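PDB 3WX4: anti-restriction endonuclease, which strongly inhibits the host McrA restriction endonuclease and, as a DNA mimic, blocks DNA binding by the bacterial histone-like protein H-NS. Local coordinates for residues V9-K14 / V63-G68; F47-Y52 / G59-I64; F13-L18 / T77-V82. All coordinates share one frame; numbering follows the deposited sequence.

Interaction 1 of 3, residues V9-K14 / V63-G68; sequences VQYTFK and VIPAPG
Tyr-11 and Val-63 face each other as an antiparallel hydrogen-bonded pair, the strand axes of 9-14 and 63-65 approaching to 4.7 Å with 139° between their N-to-C directions. Two short backbone bonds clamp this pair: Tyr-11 N donates a hydrogen bond to Val-63 O at 2.7 Å, nearly straight, while the return bond from Val-63 N to Tyr-11 O is equally short but bent to 139° at the hydrogen. Val-63 O takes a second, weaker contact from the CA-H of Gln-10.

On the face that carries Tyr-11 and Val-63, the CB atoms of the two residues lie 4.3 Å apart. The phenol ring leans back along its own strand toward Val-9, turning its CD2-CE2 edge to Pro-65. CE2 of Tyr-11 meets CD of Pro-65 at 4.0 Å, the proline touching the ring in plane at its edge, and the two side chains cross at about a right angle. Val-9 CG1 rests on one face of the ring, near its rim. Farther along, Val-63 CG2 touches Phe-13 CB, while the phenylalanine ring turns away from 63-68. Helix 71-84 packs against this face, Ile-71 touching both Tyr-11 and Val-63.

Gln-10 and Ile-64 meet on the other face. With CG anti to the backbone N (chi1 164°) and the chain extended beyond it, Gln-10 runs outward beside Ile-64, its CB and CG against Ile-64 CG1 and its NE2 3.7 Å from Ile-64 CD1. The amide nitrogen merely packs against this methyl; the apolar contact is aliphatic. Val-9 O is buried near Ile-64 CG2 and Pro-65 CD and has no polar partner in the model.

Beyond 9-14 a strand of the second subunit pairs with Gln-10 to Phe-13, making this contact part of an antiparallel beta-sheet that continues across the dimer interface.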
# COMPACT_ATOMS: atom_id res chain seq x y z
N VAL A 9 12.34 0.85 -2.28
CA VAL A 9 12.84 0.71 -0.93
C VAL A 9 11.79 0.35 0.11
O VAL A 9 10.69 0.89 0.09
CB VAL A 9 13.53 2.02 -0.50
CG1 VAL A 9 14.13 1.86 0.91
CG2 VAL A 9 14.66 2.37 -1.52
N GLN A 10 12.12 -0.59 0.99
CA GLN A 10 11.22 -0.95 2.11
C GLN A 10 12.00 -0.49 3.36
O GLN A 10 13.13 -0.94 3.57
CB GLN A 10 11.00 -2.47 2.18
CG GLN A 10 10.40 -2.92 3.53
CD GLN A 10 10.08 -4.44 3.59
OE1 GLN A 10 10.33 -5.11 4.61
NE2 GLN A 10 9.51 -4.96 2.51
N TYR A 11 11.43 0.39 4.18
CA TYR A 11 12.15 0.89 5.35
C TYR A 11 11.75 0.13 6.61
O TYR A 11 10.64 -0.40 6.67
CB TYR A 11 11.79 2.36 5.59
CG TYR A 11 12.21 3.26 4.47
CD1 TYR A 11 13.49 3.79 4.44
CD2 TYR A 11 11.37 3.52 3.39
CE1 TYR A 11 13.94 4.55 3.35
CE2 TYR A 11 11.81 4.28 2.29
CZ TYR A 11 13.11 4.77 2.29
OH TYR A 11 13.63 5.45 1.19
N THR A 12 12.66 0.08 7.59
CA THR A 12 12.36 -0.51 8.89
C THR A 12 12.34 0.70 9.79
O THR A 12 13.35 1.40 9.98
CB THR A 12 13.44 -1.48 9.35
OG1 THR A 12 13.42 -2.61 8.50
CG2 THR A 12 13.17 -1.93 10.76
N PHE A 13 11.16 0.99 10.31
CA PHE A 13 10.98 2.13 11.18
C PHE A 13 10.81 1.60 12.60
O PHE A 13 9.91 0.81 12.84
CB PHE A 13 9.71 2.88 10.74
CG PHE A 13 9.48 4.16 11.48
CD1 PHE A 13 8.23 4.44 12.04
CD2 PHE A 13 10.50 5.11 11.60
CE1 PHE A 13 7.99 5.63 12.72
CE2 PHE A 13 10.29 6.32 12.27
CZ PHE A 13 9.03 6.59 12.84
N LYS A 14 11.67 2.02 13.53
CA LYS A 14 11.56 1.58 14.92
C LYS A 14 10.78 2.59 15.69
O LYS A 14 11.08 3.79 15.63
CB LYS A 14 12.95 1.46 15.54
CG LYS A 14 12.99 1.02 17.02
CD LYS A 14 14.48 0.67 17.34
CE LYS A 14 14.74 0.67 18.81
NZ LYS A 14 16.19 0.63 19.05
N VAL A 63 7.96 -0.27 6.15
CA VAL A 63 7.22 0.86 5.57
C VAL A 63 7.64 0.95 4.10
O VAL A 63 8.85 0.92 3.81
CB VAL A 63 7.59 2.18 6.28
CG1 VAL A 63 6.85 3.33 5.64
CG2 VAL A 63 7.18 2.13 7.73
N ILE A 64 6.66 0.94 3.20
CA ILE A 64 6.90 1.04 1.77
C ILE A 64 6.02 2.16 1.22
O ILE A 64 4.79 2.03 1.11
CB ILE A 64 6.55 -0.27 1.03
CG1 ILE A 64 7.35 -1.43 1.64
CG2 ILE A 64 6.98 -0.19 -0.48
CD1 ILE A 64 6.77 -2.81 1.29
N PRO A 65 6.64 3.31 0.89
CA PRO A 65 5.94 4.48 0.34
C PRO A 65 5.66 4.24 -1.13
O PRO A 65 6.42 3.52 -1.80
CB PRO A 65 6.94 5.62 0.58
CG PRO A 65 8.24 4.94 0.32
CD PRO A 65 8.08 3.59 1.05
N ALA A 66 4.54 4.79 -1.62
CA ALA A 66 4.19 4.63 -3.05
C ALA A 66 5.18 5.51 -3.83
O ALA A 66 5.75 6.43 -3.25
CB ALA A 66 2.74 5.11 -3.31
N PRO A 67 5.40 5.24 -5.13
CA PRO A 67 6.34 6.07 -5.90
C PRO A 67 5.93 7.55 -5.74
O PRO A 67 4.73 7.88 -5.74
CB PRO A 67 6.18 5.54 -7.33
CG PRO A 67 5.70 4.09 -7.15
CD PRO A 67 4.71 4.26 -6.00
N GLY A 68 6.90 8.40 -5.50
CA GLY A 68 6.60 9.81 -5.36
C GLY A 68 6.15 10.24 -3.97
O GLY A 68 5.87 11.45 -3.75

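Interaction 2 of 3, residues F47-Y52 / G59-I64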
# COMPACT_ATOMS: atom_id res chain seq x y z
N PHE A 47 1.06 4.39 1.18
CA PHE A 47 2.16 3.66 1.77
C PHE A 47 1.62 2.37 2.39
O PHE A 47 0.42 2.28 2.66
CB PHE A 47 2.94 4.48 2.82
CG PHE A 47 2.16 4.80 4.06
CD1 PHE A 47 2.10 3.91 5.14
CD2 PHE A 47 1.54 6.02 4.18
CE1 PHE A 47 1.44 4.23 6.30
CE2 PHE A 47 0.85 6.37 5.37
CZ PHE A 47 0.80 5.46 6.44
N LEU A 48 2.49 1.38 2.50
CA LEU A 48 2.10 0.09 3.14
C LEU A 48 2.86 0.08 4.45
O LEU A 48 3.97 0.64 4.56
CB LEU A 48 2.59 -1.09 2.30
CG LEU A 48 1.92 -1.31 0.96
CD1 LEU A 48 2.71 -2.41 0.19
CD2 LEU A 48 0.44 -1.74 1.17
N ILE A 49 2.29 -0.55 5.48
CA ILE A 49 3.01 -0.63 6.75
C ILE A 49 2.59 -1.96 7.37
O ILE A 49 1.47 -2.46 7.10
CB ILE A 49 2.64 0.51 7.69
CG1 ILE A 49 3.49 0.41 8.95
CG2 ILE A 49 1.14 0.52 7.96
CD1 ILE A 49 3.25 1.54 9.93
N GLY A 50 3.47 -2.55 8.16
CA GLY A 50 3.09 -3.81 8.78
C GLY A 50 4.13 -4.17 9.84
O GLY A 50 5.26 -3.64 9.88
N THR A 51 3.74 -5.10 10.71
CA THR A 51 4.67 -5.56 11.74
C THR A 51 5.48 -6.68 11.09
O THR A 51 5.15 -7.19 10.02
CB THR A 51 3.88 -6.18 12.93
OG1 THR A 51 2.95 -7.12 12.39
CG2 THR A 51 3.07 -5.12 13.60
N TYR A 52 6.55 -7.06 11.78
CA TYR A 52 7.40 -8.18 11.38
C TYR A 52 6.98 -9.41 12.22
O TYR A 52 6.44 -9.25 13.30
CB TYR A 52 8.84 -7.89 11.72
CG TYR A 52 9.45 -6.89 10.79
CD1 TYR A 52 9.93 -7.28 9.52
CD2 TYR A 52 9.55 -5.57 11.15
CE1 TYR A 52 10.51 -6.33 8.63
CE2 TYR A 52 10.12 -4.63 10.28
CZ TYR A 52 10.59 -5.01 9.04
OH TYR A 52 11.17 -4.06 8.24
N GLY A 59 7.65 -3.66 17.89
CA GLY A 59 7.91 -2.23 17.91
C GLY A 59 8.54 -1.69 16.61
O GLY A 59 8.67 -0.45 16.46
N TYR A 60 8.97 -2.57 15.70
CA TYR A 60 9.53 -2.13 14.42
C TYR A 60 8.46 -2.39 13.37
O TYR A 60 7.74 -3.38 13.46
CB TYR A 60 10.71 -2.95 13.94
CG TYR A 60 11.91 -3.12 14.84
CD1 TYR A 60 11.99 -2.52 16.10
CD2 TYR A 60 12.98 -3.89 14.40
CE1 TYR A 60 13.14 -2.71 16.90
CE2 TYR A 60 14.09 -4.07 15.17
CZ TYR A 60 14.16 -3.47 16.41
OH TYR A 60 15.32 -3.66 17.11
N PHE A 61 8.41 -1.56 12.33
CA PHE A 61 7.41 -1.69 11.25
C PHE A 61 8.08 -1.63 9.90
O PHE A 61 9.08 -0.90 9.78
CB PHE A 61 6.40 -0.56 11.34
CG PHE A 61 5.60 -0.63 12.57
CD1 PHE A 61 4.36 -1.26 12.56
CD2 PHE A 61 6.13 -0.19 13.79
CE1 PHE A 61 3.66 -1.46 13.75
CE2 PHE A 61 5.45 -0.39 15.00
CZ PHE A 61 4.20 -1.04 14.98
N TYR A 62 7.61 -2.39 8.92
CA TYR A 62 8.20 -2.22 7.59
C TYR A 62 7.36 -1.09 7.02
O TYR A 62 6.19 -0.93 7.39
CB TYR A 62 8.14 -3.48 6.71
CG TYR A 62 6.75 -4.04 6.40
CD1 TYR A 62 5.92 -3.40 5.49
CD2 TYR A 62 6.29 -5.20 7.03
CE1 TYR A 62 4.65 -3.90 5.20
CE2 TYR A 62 5.02 -5.72 6.77
CZ TYR A 62 4.20 -5.07 5.85
OH TYR A 62 2.93 -5.49 5.54
N VAL A 63 7.96 -0.27 6.15
CA VAL A 63 7.22 0.86 5.57
C VAL A 63 7.64 0.95 4.10
O VAL A 63 8.85 0.92 3.81
CB VAL A 63 7.59 2.18 6.28
CG1 VAL A 63 6.85 3.33 5.64
CG2 VAL A 63 7.18 2.13 7.73
N ILE A 64 6.66 0.94 3.20
CA ILE A 64 6.90 1.04 1.77
C ILE A 64 6.02 2.16 1.22
O ILE A 64 4.79 2.03 1.11
CB ILE A 64 6.55 -0.27 1.03
CG1 ILE A 64 7.35 -1.43 1.64
CG2 ILE A 64 6.98 -0.19 -0.48
CD1 ILE A 64 6.77 -2.81 1.29
O HOH W 1 1.29 -3.85 4.42
O HOH W 2 7.07 -5.94 14.13
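The Tyr-62 ring lies with one face on the backbone of Gly-50, whose N sits 3.4 Å above the ring plane, over its centre. Gly-50 CA makes a CH-pi contact with that face, 3.6 Å from the Tyr-62 ring centroid. The ring is folded back over the neighbouring strand because Tyr-62 CG stands between its backbone N and carbonyl carbon (chi1 59°). Water 1 bonds both Tyr-62 OH and Ile-49 O, tying the phenol to the strand beneath it. The Tyr-52 ring has Tyr-60 O at its edge, near the plane, and its CZ lies 3.7 Å from Tyr-62 CB; its hydroxyl is hydrogen-bonded to Thr-12 OG1.

Strands 47-51 and 60-64 form an antiparallel beta-hairpin, with 60-65 central in the three-stranded sheet. Leu-48 and Ile-64 exchange two backbone bonds, and so do Gly-50 and Tyr-62, although Gly-50 N to Tyr-62 O is the longer of its two at 3.3 Å. Water 2 bridges Tyr-52 N and Tyr-60 O past the end of this ladder.

On the face packed against helices 26-43 and 71-84, Ile-49 crosses Phe-61, its CG1 touching Phe-61 CB at 3.9 Å. Thr-51 runs alongside the same phenylalanine, bringing its CG2 to 3.7 Å from Phe-61 CE1. On the opposite face Leu-48 CD1 meets Ile-64 CD1 at 4.2 Å, and each residue packs on its own counterpart in the second subunit.

Interaction 3 of 3, residues F13-L18 / T77-V82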
# COMPACT_ATOMS: atom_id res chain seq x y z
N PHE A 13 11.16 0.99 10.31
CA PHE A 13 10.98 2.13 11.18
C PHE A 13 10.81 1.60 12.60
O PHE A 13 9.91 0.81 12.84
CB PHE A 13 9.71 2.88 10.74
CG PHE A 13 9.48 4.16 11.48
CD1 PHE A 13 8.23 4.44 12.04
CD2 PHE A 13 10.50 5.11 11.60
CE1 PHE A 13 7.99 5.63 12.72
CE2 PHE A 13 10.29 6.32 12.27
CZ PHE A 13 9.03 6.59 12.84
N LYS A 14 11.67 2.02 13.53
CA LYS A 14 11.56 1.58 14.92
C LYS A 14 10.78 2.59 15.69
O LYS A 14 11.08 3.79 15.63
CB LYS A 14 12.95 1.46 15.54
CG LYS A 14 12.99 1.02 17.02
CD LYS A 14 14.48 0.67 17.34
CE LYS A 14 14.74 0.67 18.81
NZ LYS A 14 16.19 0.63 19.05
N ILE A 15 9.76 2.15 16.40
CA ILE A 15 8.98 3.07 17.16
C ILE A 15 9.31 2.72 18.58
O ILE A 15 8.77 1.76 19.16
CB ILE A 15 7.48 2.96 16.82
CG1 ILE A 15 7.27 3.24 15.34
CG2 ILE A 15 6.69 3.94 17.63
CD1 ILE A 15 5.82 3.12 14.87
N ASP A 16 10.25 3.48 19.15
CA ASP A 16 10.69 3.21 20.53
C ASP A 16 9.59 3.00 21.60
O ASP A 16 9.65 2.01 22.37
CB ASP A 16 11.57 4.36 21.02
CG ASP A 16 12.89 4.53 20.19
OD1 ASP A 16 13.31 3.62 19.41
OD2 ASP A 16 13.50 5.62 20.37
N ILE A 17 8.63 3.92 21.70
CA ILE A 17 7.64 3.78 22.74
C ILE A 17 6.80 2.49 22.58
O ILE A 17 6.33 1.93 23.59
CB ILE A 17 6.73 5.02 22.85
CG1 ILE A 17 6.12 5.05 24.24
CG2 ILE A 17 5.61 5.01 21.78
CD1 ILE A 17 5.50 6.42 24.63
N LEU A 18 6.64 2.02 21.35
CA LEU A 18 5.84 0.77 21.14
C LEU A 18 6.69 -0.41 21.49
O LEU A 18 6.17 -1.40 22.05
CB LEU A 18 5.34 0.62 19.69
CG LEU A 18 4.07 1.46 19.44
CD1 LEU A 18 3.80 1.48 17.90
CD2 LEU A 18 2.84 0.91 20.24
N THR A 77 3.15 10.97 9.70
CA THR A 77 1.78 10.54 9.78
C THR A 77 1.70 9.37 10.79
O THR A 77 0.82 9.33 11.65
CB THR A 77 1.28 10.07 8.41
OG1 THR A 77 1.30 11.18 7.50
CG2 THR A 77 -0.18 9.54 8.50
N ILE A 78 2.61 8.42 10.67
CA ILE A 78 2.60 7.27 11.59
C ILE A 78 2.68 7.78 13.03
O ILE A 78 1.88 7.41 13.89
CB ILE A 78 3.78 6.33 11.28
CG1 ILE A 78 3.58 5.65 9.92
CG2 ILE A 78 3.91 5.23 12.41
CD1 ILE A 78 4.83 4.99 9.43
N MET A 79 3.62 8.69 13.31
CA MET A 79 3.76 9.18 14.67
C MET A 79 2.56 9.92 15.18
O MET A 79 2.26 9.83 16.36
CB MET A 79 5.02 10.02 14.84
CG MET A 79 6.28 9.22 14.53
SD MET A 79 6.32 7.66 15.63
CE MET A 79 6.12 8.43 17.23
N ILE A 80 1.85 10.65 14.32
CA ILE A 80 0.64 11.33 14.80
C ILE A 80 -0.34 10.29 15.36
O ILE A 80 -0.96 10.48 16.40
CB ILE A 80 -0.05 12.12 13.64
CG1 ILE A 80 0.68 13.46 13.44
CG2 ILE A 80 -1.51 12.39 13.99
CD1 ILE A 80 0.46 14.10 12.04
N TYR A 81 -0.51 9.20 14.62
CA TYR A 81 -1.41 8.13 15.08
C TYR A 81 -0.87 7.50 16.35
O TYR A 81 -1.62 7.25 17.26
CB TYR A 81 -1.55 7.06 14.01
CG TYR A 81 -2.46 7.47 12.89
CD1 TYR A 81 -3.75 6.97 12.79
CD2 TYR A 81 -2.00 8.33 11.88
CE1 TYR A 81 -4.58 7.29 11.70
CE2 TYR A 81 -2.80 8.67 10.80
CZ TYR A 81 -4.09 8.14 10.71
OH TYR A 81 -4.86 8.42 9.61
N VAL A 82 0.44 7.26 16.40
CA VAL A 82 1.04 6.65 17.61
C VAL A 82 0.83 7.55 18.84
O VAL A 82 0.38 7.09 19.91
CB VAL A 82 2.58 6.34 17.41
CG1 VAL A 82 3.24 5.94 18.80
CG2 VAL A 82 2.75 5.26 16.36
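Phe-13 and Met-79 make a Met-aromatic contact, with the sulfur at the edge of the ring. Met-79 SD lies 5.1 Å from the Phe-13 ring centroid, 77° off the ring normal, and comes to 3.9 Å from the rim atom CE1 of Phe-13. The bend at chi2 (-56°) brings the sulfur round to the Phe-13 ring, although the side chain leaves its helix in another direction. Ile-78 CG2 meets the same edge of the ring, 4.1 Å from Phe-13 CE1.

The remaining contacts are apolar, nearly all between aliphatic branches. Ile-15 reaches in with its long arm: its CD1 touches Ile-78 CG2 at 3.8 Å and Val-82 CG2 at 4.0 Å, thus spanning two residues one turn apart on the helix. Its shorter branch, CG2, faces Met-79 SD. Val-82 uses both methyls, CG1 against Ile-17 CG2 at 3.9 Å and CG2 against Ile-15 and Leu-18 CD1. The Val-82 side chain slides past those of Ile-15 and Ile-17, pointing the other way.

Backbone bonding serves each segment separately. Ile-15 occupies the N-cap position of helix 16-24 and its O accepts a weak bond from Leu-18 N; in helix 71-84, Val-82 N bonds to Ile-78 O in the regular helical pattern. Leu-36 of helix 26-43 also packs on Val-82, and Phe-61 of the sheet touches Ile-15 and Leu-18.

With no hydrogen bond between 13-18 and 77-82, the segment 77-82 meets this strand-to-helix junction through hydrocarbon and sulfur alone, consistent with an interface set by shape and hydrophobic burial.

Strand 2-14 opens the chain and leads through Ile-15 into helix 16-24. After helix 26-43, strands 47-51 and 60-65 form the hairpin of interaction 2, closing the shortest loop. Interaction 1 then closes a longer one by laying 63-65 beside 9-14, so the central strand serves both contacts through Val-63 and Ile-64. Interaction 3 closes the last loop, bringing helix 71-84 back to 13-18. Interaction 2 nests inside that loop, whereas interaction 1 starts from the same stretch, sharing Phe-13 and Lys-14. Gly-59 and Phe-61 also bond to the backbone of Ile-15 and Phe-13, joining the hairpin to the first strand and to the N-cap of helix 16-24; interaction 3 ties on the helical layer.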